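Local coordinates for ginlfy protein (Ginkgo biloba, PDB 4UDE), which is probably a DNA-binding transcription factor of the FLO/LFY family, represented here by its SAM oligomerization domain, at residues A[19-24]-A[60-65]; A[13-18]-A[67-72]; A[37-42]-A[74-79]; A[9-14]-A[33-38]. All blocks are in the same frame, centred on the assembly; numbering follows the deposited sequence.

In the fold
The four contacts lie within one five-helix SAM domain, the oligomerization module of this LEAFY protein. Helix 63-83 is shared by contacts 1, 2 and 3, which follow one another along it from its N-terminal end; contact 4 instead joins helix 2-15 to the short helix 35-39. Centres of contacts 1 and 2 are about 10 Å apart, as are those of 2 and 4 and of 3 and 4, while contacts 1 and 3 stand about 19 Å apart on opposite sides of the chain's centre. Contacts 1 to 3 thus hold earlier parts of the chain against the C-terminal helix, and contact 4 joins two earlier helices, so that together they build the compact domain.

Contact 1. Residues A[19-24]-A[60-65]; sequences GVRYMT and DLLVGE
L62 sets its branch carbon CG 3.6 Å above one face of the R21 guanidinium, over its centre, the apolar fork of the leucine against the flat face of the arginine. The extended E65 chain crosses R21 at about a right angle, its carboxylate reaching R21 NE, R21 N and T24 OG1. At the guanidinium edge, R21 NE gives E65 OE1 a 3.0 Å hydrogen bond within a salt bridge, although the guanidinium and carboxylate planes stand 67° apart. R21 NH2 adds a weak, long salt bridge to D60 OD2 (3.4 Å) and a weak bond to D60 O; a water links R21 NH1 to D60 OD2.

R21 N (2.7 Å) and T24 OG1 (2.6 Å) bind E65 OE2 from opposite faces of its plane, while L62 N meets the anti lone pair of E65 OE1. Four donors therefore fix the buried carboxylate and would probably stabilise its negative charge. The resulting R21-D60-E65 salt-bridge network ties the loop before helix 22-30 to the start of the SAM domain's long C-terminal helix 63-83, R21 and L62 holding the N-cap positions. Beside it, V20 packs on F15 of helix 2-15 and on I69, and L61 on I50 and V54 of helix 43-55.

Contact 2. Residues A[13-18]-A[67-72]; sequences ELFRHY and YGIKSA
With chi1 at -67°, Y18 holds its CG opposite the carbonyl carbon, which lays the ring flat against helix 63-83 at A72; a similar chi1 of -66° in F15 turns that ring inward beside it. A72 CA lies 3.6 Å from the Y18 ring centroid and only 8° off the ring normal, a CH-pi contact over the face. The methyl of A72 fills the angle between the two aromatics, with CB 3.5 Å from Y18 CG and 3.4 Å from F15 CD1. Alanine suits this place because its small side chain lets both rings come close to the helix backbone.

One turn earlier, the backbones themselves meet: G68 CA makes a CA-H...O contact of 3.2 Å with Y18 O. Glycine is apt here, since a CB at this position would collide with that carbonyl oxygen. The approach joins the first helix of the SAM fold, and the type II beta turn from F15 to Y18 in which it ends, to the long C-terminal helix.

F15 presents its edge to I69 O, which lies in the ring plane 3.6 Å from CE1, and CE1 also touches I69 CG2 at 4.0 Å. The ring reaches on to L25 and M28 of helix 22-30 and to L38 of helix 35-39, while I69 packs on I50 of helix 43-55. S71 CB lies near Y18 CD1; separately, a water donates to A72 O and, weakly, to L14 O.

Contact 3. Residues A[37-42]-A[74-79]; sequences TLVNMT and RAEKRR
K77 stretches past V39 to meet the backbone of M41, and these residues form most of the join between helix 35-39 and helix 63-83. The lysine chain is fully extended beyond CG, so the chain spans the gap and delivers its ammonium group to M41. K77 NZ donates a 2.7 Å hydrogen bond to M41 O, and the C=O...donor angle of 167° places the nitrogen nearly in line with the carbonyl bond. On the way, K77 CE passes 3.2 Å from V39 O. Lysine fits this border well: its methylenes run past the V39 carbonyl while its charged end satisfies that of M41.

V39, the other residue with much surface buried here, points its side chain toward the long helix. Its CG1 meets E76 CG at 3.6 Å, using the aliphatic part of the glutamate as an apolar surface. E76 bends at chi2 (58°), and its carboxylate is gripped side-on by R79: NE bonds to OE1 and NH2 to OE2, each at 2.8 Å. The bidentate salt bridge probably limits the carboxylate's rotation. Within the helical SAM fold, this is packing at the domain surface, where a short helix and the turn after it rest against the long C-terminal helix.

Contact 4. Residues A[9-14]-A[33-38]; sequences SSLEEL and FTVNTL
V35 inserts its CG2 branch between L11 and L14 of helix 2-15, making an apolar contact without a hydrogen bond between the segments. L11 CD2 lies 3.9 Å from V35 CG2, and L14 CB stands 4.0 Å from the same methyl; each leucine and the valine run past one another in opposite directions. V35 chi1 of 175° sets CG1 opposite the backbone N and leaves CG2 as the branch that enters this groove. The beta-branched valine is compact enough to sit close to the opposing helix. L38, one turn farther along, contributes CD1, which touches L11 CD2 at 4.0 Å, the side chains at about a right angle, and also meets L14 CD2 at 4.0 Å, there at a slant.

Contacts of apolar groups with backbone complete the packing: V35 CG2 lies 3.7 Å from S10 O, and L11 CD1 reaches F33 O at 3.9 Å.

Polar interactions stay within the individual segments or beside them. T34 occupies the N-cap position of helix 35-39, and its OG1 shares a 3.2 Å hydrogen bond with T37 OG1; S10 OG bonds to K6 O. With M28 and V29 of helix 22-30 also against L11, the leucines and valine form part of the apolar helix packing of the SAM domain.

Contact 1. Residues A[19-24]-A[60-65]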
loop_
_atom_site.group_PDB
_atom_site.type_symbol
_atom_site.label_atom_id
_atom_site.label_comp_id
_atom_site.label_asym_id
_atom_site.label_seq_id
_atom_site.Cartn_x
_atom_site.Cartn_y
_atom_site.Cartn_z
ATOM N N GLY A 19 -2.805 -9.694 -2.530
ATOM C CA GLY A 19 -4.066 -9.495 -3.235
ATOM C C GLY A 19 -4.444 -8.075 -3.604
ATOM O O GLY A 19 -5.612 -7.811 -3.876
ATOM N N VAL A 20 -3.475 -7.153 -3.670
ATOM C CA VAL A 20 -3.787 -5.773 -4.059
ATOM C C VAL A 20 -3.807 -5.706 -5.587
ATOM O O VAL A 20 -2.840 -6.097 -6.235
ATOM C CB VAL A 20 -2.842 -4.751 -3.388
ATOM C CG1 VAL A 20 -3.255 -3.322 -3.726
ATOM C CG2 VAL A 20 -2.836 -4.955 -1.871
ATOM N N ARG A 21 -4.954 -5.330 -6.155
ATOM C CA ARG A 21 -5.132 -5.293 -7.607
ATOM C C ARG A 21 -4.453 -4.101 -8.275
ATOM O O ARG A 21 -4.170 -3.095 -7.623
ATOM C CB ARG A 21 -6.614 -5.451 -7.994
ATOM C CG ARG A 21 -7.200 -6.764 -7.441
ATOM C CD ARG A 21 -8.676 -6.940 -7.735
ATOM N NE ARG A 21 -9.515 -5.904 -7.132
ATOM C CZ ARG A 21 -10.747 -5.615 -7.536
ATOM N NH1 ARG A 21 -11.297 -6.282 -8.540
ATOM N NH2 ARG A 21 -11.453 -4.681 -6.914
ATOM N N TYR A 22 -4.145 -4.260 -9.574
ATOM C CA TYR A 22 -3.443 -3.316 -10.423
ATOM C C TYR A 22 -3.962 -1.884 -10.340
ATOM O O TYR A 22 -3.167 -0.966 -10.167
ATOM C CB TYR A 22 -3.407 -3.817 -11.883
ATOM C CG TYR A 22 -2.552 -2.942 -12.774
ATOM C CD1 TYR A 22 -1.171 -2.894 -12.619
ATOM C CD2 TYR A 22 -3.129 -2.119 -13.738
ATOM C CE1 TYR A 22 -0.379 -2.070 -13.418
ATOM C CE2 TYR A 22 -2.345 -1.298 -14.551
ATOM C CZ TYR A 22 -0.969 -1.277 -14.386
ATOM O OH TYR A 22 -0.170 -0.475 -15.177
ATOM N N MET A 23 -5.282 -1.702 -10.462
ATOM C CA MET A 23 -5.951 -0.406 -10.395
ATOM C C MET A 23 -5.908 0.238 -9.002
ATOM O O MET A 23 -6.017 1.456 -8.902
ATOM C CB MET A 23 -7.394 -0.526 -10.890
ATOM C CG MET A 23 -7.505 -0.476 -12.396
ATOM S SD MET A 23 -9.245 -0.358 -12.889
ATOM C CE MET A 23 -9.385 1.472 -13.110
ATOM N N THR A 24 -5.796 -0.578 -7.925
ATOM C CA THR A 24 -5.637 -0.049 -6.567
ATOM C C THR A 24 -4.202 0.520 -6.488
ATOM O O THR A 24 -4.036 1.650 -6.048
ATOM C CB THR A 24 -5.903 -1.136 -5.520
ATOM O OG1 THR A 24 -7.238 -1.659 -5.694
ATOM C CG2 THR A 24 -5.701 -0.630 -4.101
ATOM N N ASP A 60 -12.582 0.442 -6.321
ATOM C CA ASP A 60 -13.317 -0.739 -5.886
ATOM C C ASP A 60 -12.328 -1.673 -5.172
ATOM O O ASP A 60 -11.370 -2.161 -5.794
ATOM C CB ASP A 60 -13.983 -1.445 -7.077
ATOM C CG ASP A 60 -14.786 -2.674 -6.689
ATOM O OD1 ASP A 60 -15.585 -2.587 -5.715
ATOM O OD2 ASP A 60 -14.630 -3.714 -7.361
ATOM N N LEU A 61 -12.510 -1.846 -3.866
ATOM C CA LEU A 61 -11.648 -2.728 -3.074
ATOM C C LEU A 61 -12.407 -3.971 -2.647
ATOM O O LEU A 61 -13.458 -3.854 -2.017
ATOM C CB LEU A 61 -11.117 -2.034 -1.806
ATOM C CG LEU A 61 -10.185 -0.850 -1.985
ATOM C CD1 LEU A 61 -9.876 -0.212 -0.644
ATOM C CD2 LEU A 61 -8.915 -1.259 -2.668
ATOM N N LEU A 62 -11.844 -5.163 -2.935
ATOM C CA LEU A 62 -12.386 -6.441 -2.455
ATOM C C LEU A 62 -12.106 -6.465 -0.954
ATOM O O LEU A 62 -11.274 -5.678 -0.483
ATOM C CB LEU A 62 -11.701 -7.638 -3.159
ATOM C CG LEU A 62 -11.753 -7.666 -4.697
ATOM C CD1 LEU A 62 -10.913 -8.793 -5.254
ATOM C CD2 LEU A 62 -13.181 -7.787 -5.226
ATOM N N VAL A 63 -12.812 -7.310 -0.197
ATOM C CA VAL A 63 -12.633 -7.427 1.266
ATOM C C VAL A 63 -11.191 -7.840 1.623
ATOM O O VAL A 63 -10.578 -7.195 2.475
ATOM C CB VAL A 63 -13.712 -8.350 1.915
ATOM C CG1 VAL A 63 -13.557 -8.431 3.432
ATOM C CG2 VAL A 63 -15.114 -7.868 1.562
ATOM N N GLY A 64 -10.662 -8.860 0.929
ATOM C CA GLY A 64 -9.306 -9.389 1.126
ATOM C C GLY A 64 -8.189 -8.439 0.726
ATOM O O GLY A 64 -7.061 -8.545 1.227
ATOM N N GLU A 65 -8.492 -7.523 -0.213
ATOM C CA GLU A 65 -7.614 -6.440 -0.682
ATOM C C GLU A 65 -7.414 -5.400 0.462
ATOM O O GLU A 65 -6.288 -4.942 0.683
ATOM C CB GLU A 65 -8.278 -5.790 -1.898
ATOM C CG GLU A 65 -7.401 -4.860 -2.680
ATOM C CD GLU A 65 -7.896 -4.544 -4.077
ATOM O OE1 GLU A 65 -9.107 -4.695 -4.373
ATOM O OE2 GLU A 65 -7.041 -4.113 -4.878
HETATM O O HOH W 1 -14.269 -5.897 -8.743
HETATM O O HOH W 2 -9.248 -1.723 -7.560
#

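Contact 2. Residues A[13-18]-A[67-72]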
loop_
_atom_site.group_PDB
_atom_site.type_symbol
_atom_site.label_atom_id
_atom_site.label_comp_id
_atom_site.label_asym_id
_atom_site.label_seq_id
_atom_site.Cartn_x
_atom_site.Cartn_y
_atom_site.Cartn_z
ATOM N N GLU A 13 5.999 -4.652 -5.736
ATOM C CA GLU A 13 6.884 -5.468 -4.910
ATOM C C GLU A 13 6.408 -5.569 -3.471
ATOM O O GLU A 13 6.474 -6.653 -2.900
ATOM C CB GLU A 13 8.330 -4.948 -4.962
ATOM C CG GLU A 13 9.026 -5.271 -6.273
ATOM C CD GLU A 13 9.033 -6.744 -6.638
ATOM O OE1 GLU A 13 9.569 -7.559 -5.849
ATOM O OE2 GLU A 13 8.469 -7.081 -7.705
ATOM N N LEU A 14 5.957 -4.452 -2.874
ATOM C CA LEU A 14 5.455 -4.463 -1.499
ATOM C C LEU A 14 4.172 -5.314 -1.340
ATOM O O LEU A 14 4.039 -6.092 -0.392
ATOM C CB LEU A 14 5.183 -3.022 -1.002
ATOM C CG LEU A 14 4.537 -2.860 0.410
ATOM C CD1 LEU A 14 5.468 -3.328 1.518
ATOM C CD2 LEU A 14 4.119 -1.441 0.652
ATOM N N PHE A 15 3.234 -5.124 -2.262
ATOM C CA PHE A 15 1.910 -5.727 -2.208
ATOM C C PHE A 15 1.748 -7.096 -2.880
ATOM O O PHE A 15 0.660 -7.676 -2.797
ATOM C CB PHE A 15 0.875 -4.702 -2.678
ATOM C CG PHE A 15 0.744 -3.520 -1.738
ATOM C CD1 PHE A 15 0.354 -3.702 -0.416
ATOM C CD2 PHE A 15 0.944 -2.226 -2.193
ATOM C CE1 PHE A 15 0.240 -2.613 0.454
ATOM C CE2 PHE A 15 0.808 -1.132 -1.332
ATOM C CZ PHE A 15 0.449 -1.330 -0.017
ATOM N N ARG A 16 2.828 -7.619 -3.511
ATOM C CA ARG A 16 2.826 -8.922 -4.189
ATOM C C ARG A 16 2.531 -10.031 -3.167
ATOM O O ARG A 16 3.175 -10.083 -2.122
ATOM C CB ARG A 16 4.175 -9.174 -4.908
ATOM C CG ARG A 16 4.073 -10.188 -6.059
ATOM C CD ARG A 16 5.422 -10.482 -6.725
ATOM N NE ARG A 16 6.025 -9.285 -7.326
ATOM C CZ ARG A 16 5.683 -8.770 -8.506
ATOM N NH1 ARG A 16 4.744 -9.348 -9.244
ATOM N NH2 ARG A 16 6.270 -7.670 -8.952
ATOM N N HIS A 17 1.564 -10.899 -3.461
ATOM C CA HIS A 17 1.124 -12.012 -2.574
ATOM C C HIS A 17 0.145 -11.517 -1.498
ATOM O O HIS A 17 -0.233 -12.289 -0.622
ATOM C CB HIS A 17 2.284 -12.819 -1.915
ATOM C CG HIS A 17 3.430 -13.179 -2.817
ATOM N ND1 HIS A 17 3.244 -13.948 -3.967
ATOM C CD2 HIS A 17 4.748 -12.886 -2.692
ATOM C CE1 HIS A 17 4.447 -14.073 -4.507
ATOM N NE2 HIS A 17 5.384 -13.451 -3.775
ATOM N N TYR A 18 -0.293 -10.243 -1.593
ATOM C CA TYR A 18 -1.243 -9.656 -0.662
ATOM C C TYR A 18 -2.585 -9.298 -1.276
ATOM O O TYR A 18 -3.424 -8.730 -0.599
ATOM C CB TYR A 18 -0.601 -8.517 0.138
ATOM C CG TYR A 18 0.474 -9.028 1.078
ATOM C CD1 TYR A 18 0.157 -9.459 2.364
ATOM C CD2 TYR A 18 1.810 -9.088 0.677
ATOM C CE1 TYR A 18 1.140 -9.939 3.230
ATOM C CE2 TYR A 18 2.803 -9.567 1.535
ATOM C CZ TYR A 18 2.460 -9.995 2.811
ATOM O OH TYR A 18 3.419 -10.467 3.670
ATOM N N TYR A 67 -7.742 -6.065 3.758
ATOM C CA TYR A 67 -6.921 -6.811 4.713
ATOM C C TYR A 67 -5.474 -6.991 4.199
ATOM O O TYR A 67 -4.542 -6.914 4.996
ATOM C CB TYR A 67 -7.569 -8.172 5.056
ATOM C CG TYR A 67 -8.726 -8.027 6.014
ATOM C CD1 TYR A 67 -8.509 -7.776 7.370
ATOM C CD2 TYR A 67 -10.040 -8.086 5.563
ATOM C CE1 TYR A 67 -9.574 -7.593 8.251
ATOM C CE2 TYR A 67 -11.114 -7.918 6.437
ATOM C CZ TYR A 67 -10.876 -7.690 7.785
ATOM O OH TYR A 67 -11.931 -7.536 8.654
ATOM N N GLY A 68 -5.319 -7.176 2.886
ATOM C CA GLY A 68 -4.033 -7.323 2.191
ATOM C C GLY A 68 -3.102 -6.127 2.284
ATOM O O GLY A 68 -1.891 -6.297 2.466
ATOM N N ILE A 69 -3.638 -4.899 2.157
ATOM C CA ILE A 69 -2.819 -3.668 2.265
ATOM C C ILE A 69 -2.212 -3.599 3.644
ATOM O O ILE A 69 -1.008 -3.378 3.776
ATOM C CB ILE A 69 -3.627 -2.367 1.894
ATOM C CG1 ILE A 69 -4.011 -2.338 0.389
ATOM C CG2 ILE A 69 -2.891 -1.050 2.338
ATOM C CD1 ILE A 69 -5.182 -1.430 0.035
ATOM N N LYS A 70 -3.031 -3.847 4.677
ATOM C CA LYS A 70 -2.583 -3.813 6.080
ATOM C C LYS A 70 -1.582 -4.923 6.397
ATOM O O LYS A 70 -0.601 -4.664 7.081
ATOM C CB LYS A 70 -3.778 -3.915 7.038
ATOM C CG LYS A 70 -4.840 -2.824 6.883
ATOM C CD LYS A 70 -4.538 -1.556 7.705
ATOM C CE LYS A 70 -4.554 -1.757 9.210
ATOM N NZ LYS A 70 -5.840 -2.336 9.708
ATOM N N SER A 71 -1.833 -6.150 5.919
ATOM C CA SER A 71 -0.950 -7.306 6.148
ATOM C C SER A 71 0.408 -7.115 5.488
ATOM O O SER A 71 1.428 -7.479 6.085
ATOM C CB SER A 71 -1.605 -8.585 5.629
ATOM O OG SER A 71 -2.581 -9.049 6.547
ATOM N N ALA A 72 0.422 -6.530 4.259
ATOM C CA ALA A 72 1.654 -6.276 3.514
ATOM C C ALA A 72 2.521 -5.264 4.259
ATOM O O ALA A 72 3.718 -5.494 4.389
ATOM C CB ALA A 72 1.335 -5.777 2.106
HETATM O O HOH W 3 5.157 -7.074 2.593
#

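Contact 3. Residues A[37-42]-A[74-79]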
loop_
_atom_site.group_PDB
_atom_site.type_symbol
_atom_site.label_atom_id
_atom_site.label_comp_id
_atom_site.label_asym_id
_atom_site.label_seq_id
_atom_site.Cartn_x
_atom_site.Cartn_y
_atom_site.Cartn_z
ATOM N N THR A 37 6.825 5.839 3.115
ATOM C CA THR A 37 5.713 6.539 3.744
ATOM C C THR A 37 4.801 5.547 4.461
ATOM O O THR A 37 4.531 5.739 5.636
ATOM C CB THR A 37 4.966 7.378 2.713
ATOM O OG1 THR A 37 5.836 8.410 2.262
ATOM C CG2 THR A 37 3.663 7.964 3.261
ATOM N N LEU A 38 4.348 4.497 3.751
ATOM C CA LEU A 38 3.456 3.454 4.280
ATOM C C LEU A 38 4.018 2.728 5.509
ATOM O O LEU A 38 3.290 2.574 6.486
ATOM C CB LEU A 38 3.045 2.456 3.180
ATOM C CG LEU A 38 2.238 3.041 2.007
ATOM C CD1 LEU A 38 2.344 2.138 0.771
ATOM C CD2 LEU A 38 0.754 3.295 2.395
ATOM N N VAL A 39 5.315 2.368 5.506
ATOM C CA VAL A 39 5.930 1.672 6.662
ATOM C C VAL A 39 6.090 2.551 7.923
ATOM O O VAL A 39 6.322 2.033 9.023
ATOM C CB VAL A 39 7.183 0.813 6.342
ATOM C CG1 VAL A 39 6.926 -0.104 5.142
ATOM C CG2 VAL A 39 8.430 1.670 6.125
ATOM N N ASN A 40 5.936 3.867 7.764
ATOM C CA ASN A 40 6.046 4.778 8.887
ATOM C C ASN A 40 4.699 5.310 9.338
ATOM O O ASN A 40 4.647 6.162 10.231
ATOM C CB ASN A 40 7.033 5.896 8.552
ATOM C CG ASN A 40 8.447 5.474 8.784
ATOM O OD1 ASN A 40 8.906 5.409 9.920
ATOM N ND2 ASN A 40 9.105 5.038 7.737
ATOM N N MET A 41 3.598 4.810 8.717
ATOM C CA MET A 41 2.239 5.224 9.066
ATOM C C MET A 41 1.687 4.315 10.149
ATOM O O MET A 41 2.081 3.165 10.232
ATOM C CB MET A 41 1.320 5.176 7.825
ATOM C CG MET A 41 1.473 6.391 6.936
ATOM S SD MET A 41 0.745 6.196 5.277
ATOM C CE MET A 41 -0.979 5.968 5.680
ATOM N N THR A 42 0.751 4.806 10.954
ATOM C CA THR A 42 0.160 3.956 11.987
ATOM C C THR A 42 -0.946 3.091 11.356
ATOM O O THR A 42 -1.395 3.375 10.236
ATOM C CB THR A 42 -0.412 4.807 13.139
ATOM O OG1 THR A 42 -1.469 5.609 12.632
ATOM C CG2 THR A 42 0.651 5.681 13.847
ATOM N N ARG A 74 2.274 -4.566 7.659
ATOM C CA ARG A 74 2.686 -5.234 8.915
ATOM C C ARG A 74 3.894 -6.112 8.706
ATOM O O ARG A 74 4.805 -6.091 9.530
ATOM C CB ARG A 74 1.574 -6.122 9.481
ATOM C CG ARG A 74 0.481 -5.362 10.148
ATOM C CD ARG A 74 -0.643 -6.307 10.492
ATOM N NE ARG A 74 -1.770 -5.565 11.035
ATOM C CZ ARG A 74 -2.981 -6.075 11.201
ATOM N NH1 ARG A 74 -3.238 -7.330 10.844
ATOM N NH2 ARG A 74 -3.949 -5.336 11.715
ATOM N N ALA A 75 3.875 -6.930 7.634
ATOM C CA ALA A 75 4.962 -7.860 7.308
ATOM C C ALA A 75 6.223 -7.111 7.004
ATOM O O ALA A 75 7.295 -7.531 7.449
ATOM C CB ALA A 75 4.579 -8.729 6.117
ATOM N N GLU A 76 6.112 -5.994 6.249
ATOM C CA GLU A 76 7.277 -5.184 5.906
ATOM C C GLU A 76 7.872 -4.512 7.145
ATOM O O GLU A 76 9.084 -4.494 7.276
ATOM C CB GLU A 76 6.974 -4.207 4.761
ATOM C CG GLU A 76 8.172 -3.373 4.275
ATOM C CD GLU A 76 9.424 -4.066 3.755
ATOM O OE1 GLU A 76 9.396 -5.290 3.492
ATOM O OE2 GLU A 76 10.448 -3.368 3.604
ATOM N N LYS A 77 7.019 -4.017 8.064
ATOM C CA LYS A 77 7.414 -3.396 9.339
ATOM C C LYS A 77 8.162 -4.423 10.193
ATOM O O LYS A 77 9.228 -4.115 10.717
ATOM C CB LYS A 77 6.184 -2.887 10.113
ATOM C CG LYS A 77 5.668 -1.518 9.684
ATOM C CD LYS A 77 4.401 -1.120 10.496
ATOM C CE LYS A 77 3.840 0.235 10.095
ATOM N NZ LYS A 77 2.688 0.679 10.939
ATOM N N ARG A 78 7.640 -5.666 10.258
ATOM C CA ARG A 78 8.269 -6.760 11.002
ATOM C C ARG A 78 9.603 -7.177 10.354
ATOM O O ARG A 78 10.580 -7.404 11.072
ATOM C CB ARG A 78 7.292 -7.935 11.140
ATOM C CG ARG A 78 7.800 -9.085 12.006
ATOM C CD ARG A 78 6.788 -10.205 12.151
ATOM N NE ARG A 78 6.503 -10.856 10.869
ATOM C CZ ARG A 78 5.379 -10.686 10.175
ATOM N NH1 ARG A 78 4.420 -9.889 10.635
ATOM N NH2 ARG A 78 5.206 -11.312 9.016
ATOM N N ARG A 79 9.664 -7.232 9.007
ATOM C CA ARG A 79 10.901 -7.559 8.288
ATOM C C ARG A 79 11.977 -6.493 8.577
ATOM O O ARG A 79 13.116 -6.859 8.877
ATOM C CB ARG A 79 10.645 -7.687 6.779
ATOM C CG ARG A 79 11.794 -8.307 5.996
ATOM C CD ARG A 79 11.630 -8.142 4.486
ATOM N NE ARG A 79 11.739 -6.737 4.054
ATOM C CZ ARG A 79 12.880 -6.076 3.879
ATOM N NH1 ARG A 79 14.043 -6.671 4.105
ATOM N NH2 ARG A 79 12.866 -4.810 3.491
#

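Contact 4. Residues A[9-14]-A[33-38]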
loop_
_atom_site.group_PDB
_atom_site.type_symbol
_atom_site.label_atom_id
_atom_site.label_comp_id
_atom_site.label_asym_id
_atom_site.label_seq_id
_atom_site.Cartn_x
_atom_site.Cartn_y
_atom_site.Cartn_z
ATOM N N SER A 9 6.369 -0.015 -9.597
ATOM C CA SER A 9 7.167 -1.221 -9.394
ATOM C C SER A 9 7.405 -1.422 -7.903
ATOM O O SER A 9 7.236 -2.529 -7.418
ATOM C CB SER A 9 8.503 -1.130 -10.125
ATOM O OG SER A 9 8.348 -1.387 -11.507
ATOM N N SER A 10 7.777 -0.348 -7.183
ATOM C CA SER A 10 7.996 -0.370 -5.730
ATOM C C SER A 10 6.768 -0.888 -5.002
ATOM O O SER A 10 6.912 -1.773 -4.177
ATOM C CB SER A 10 8.340 1.020 -5.208
ATOM O OG SER A 10 9.644 1.361 -5.623
ATOM N N LEU A 11 5.576 -0.362 -5.325
ATOM C CA LEU A 11 4.339 -0.796 -4.679
ATOM C C LEU A 11 3.953 -2.231 -5.055
ATOM O O LEU A 11 3.491 -2.977 -4.183
ATOM C CB LEU A 11 3.175 0.200 -4.898
ATOM C CG LEU A 11 3.343 1.651 -4.345
ATOM C CD1 LEU A 11 2.018 2.401 -4.417
ATOM C CD2 LEU A 11 3.804 1.675 -2.903
ATOM N N GLU A 12 4.170 -2.629 -6.340
ATOM C CA GLU A 12 3.908 -3.994 -6.827
ATOM C C GLU A 12 4.704 -4.967 -5.985
ATOM O O GLU A 12 4.155 -5.976 -5.560
ATOM C CB GLU A 12 4.328 -4.160 -8.296
ATOM C CG GLU A 12 3.269 -3.763 -9.305
ATOM C CD GLU A 12 3.698 -3.761 -10.764
ATOM O OE1 GLU A 12 4.850 -4.152 -11.066
ATOM O OE2 GLU A 12 2.879 -3.343 -11.611
ATOM N N GLU A 13 5.999 -4.652 -5.736
ATOM C CA GLU A 13 6.884 -5.468 -4.910
ATOM C C GLU A 13 6.408 -5.569 -3.471
ATOM O O GLU A 13 6.474 -6.653 -2.900
ATOM C CB GLU A 13 8.330 -4.948 -4.962
ATOM C CG GLU A 13 9.026 -5.271 -6.273
ATOM C CD GLU A 13 9.033 -6.744 -6.638
ATOM O OE1 GLU A 13 9.569 -7.559 -5.849
ATOM O OE2 GLU A 13 8.469 -7.081 -7.705
ATOM N N LEU A 14 5.957 -4.452 -2.874
ATOM C CA LEU A 14 5.455 -4.463 -1.499
ATOM C C LEU A 14 4.172 -5.314 -1.340
ATOM O O LEU A 14 4.039 -6.092 -0.392
ATOM C CB LEU A 14 5.183 -3.022 -1.002
ATOM C CG LEU A 14 4.537 -2.860 0.410
ATOM C CD1 LEU A 14 5.468 -3.328 1.518
ATOM C CD2 LEU A 14 4.119 -1.441 0.652
ATOM N N PHE A 33 1.755 7.861 -2.884
ATOM C CA PHE A 33 2.283 6.938 -1.867
ATOM C C PHE A 33 3.527 6.216 -2.310
ATOM O O PHE A 33 3.655 5.818 -3.475
ATOM C CB PHE A 33 1.224 5.924 -1.389
ATOM C CG PHE A 33 0.213 6.554 -0.471
ATOM C CD1 PHE A 33 0.506 6.759 0.881
ATOM C CD2 PHE A 33 -1.001 7.021 -0.966
ATOM C CE1 PHE A 33 -0.421 7.362 1.731
ATOM C CE2 PHE A 33 -1.928 7.636 -0.115
ATOM C CZ PHE A 33 -1.633 7.792 1.229
ATOM N N THR A 34 4.455 6.069 -1.366
ATOM C CA THR A 34 5.714 5.347 -1.487
ATOM C C THR A 34 5.742 4.330 -0.344
ATOM O O THR A 34 5.023 4.485 0.643
ATOM C CB THR A 34 6.957 6.287 -1.428
ATOM O OG1 THR A 34 7.161 6.766 -0.100
ATOM C CG2 THR A 34 6.925 7.431 -2.468
ATOM N N VAL A 35 6.588 3.312 -0.475
ATOM C CA VAL A 35 6.797 2.257 0.526
ATOM C C VAL A 35 7.277 2.849 1.867
ATOM O O VAL A 35 6.761 2.476 2.924
ATOM C CB VAL A 35 7.754 1.157 -0.010
ATOM C CG1 VAL A 35 8.074 0.124 1.075
ATOM C CG2 VAL A 35 7.169 0.490 -1.252
ATOM N N ASN A 36 8.263 3.764 1.818
ATOM C CA ASN A 36 8.800 4.427 3.019
ATOM C C ASN A 36 7.734 5.171 3.811
ATOM O O ASN A 36 7.710 5.083 5.038
ATOM C CB ASN A 36 9.969 5.341 2.675
ATOM C CG ASN A 36 11.276 4.605 2.600
ATOM O OD1 ASN A 36 11.311 3.395 2.523
ATOM N ND2 ASN A 36 12.384 5.305 2.722
ATOM N N THR A 37 6.825 5.839 3.115
ATOM C CA THR A 37 5.713 6.539 3.744
ATOM C C THR A 37 4.801 5.547 4.461
ATOM O O THR A 37 4.531 5.739 5.636
ATOM C CB THR A 37 4.966 7.378 2.713
ATOM O OG1 THR A 37 5.836 8.410 2.262
ATOM C CG2 THR A 37 3.663 7.964 3.261
ATOM N N LEU A 38 4.348 4.497 3.751
ATOM C CA LEU A 38 3.456 3.454 4.280
ATOM C C LEU A 38 4.018 2.728 5.509
ATOM O O LEU A 38 3.290 2.574 6.486
ATOM C CB LEU A 38 3.045 2.456 3.180
ATOM C CG LEU A 38 2.238 3.041 2.007
ATOM C CD1 LEU A 38 2.344 2.138 0.771
ATOM C CD2 LEU A 38 0.754 3.295 2.395
#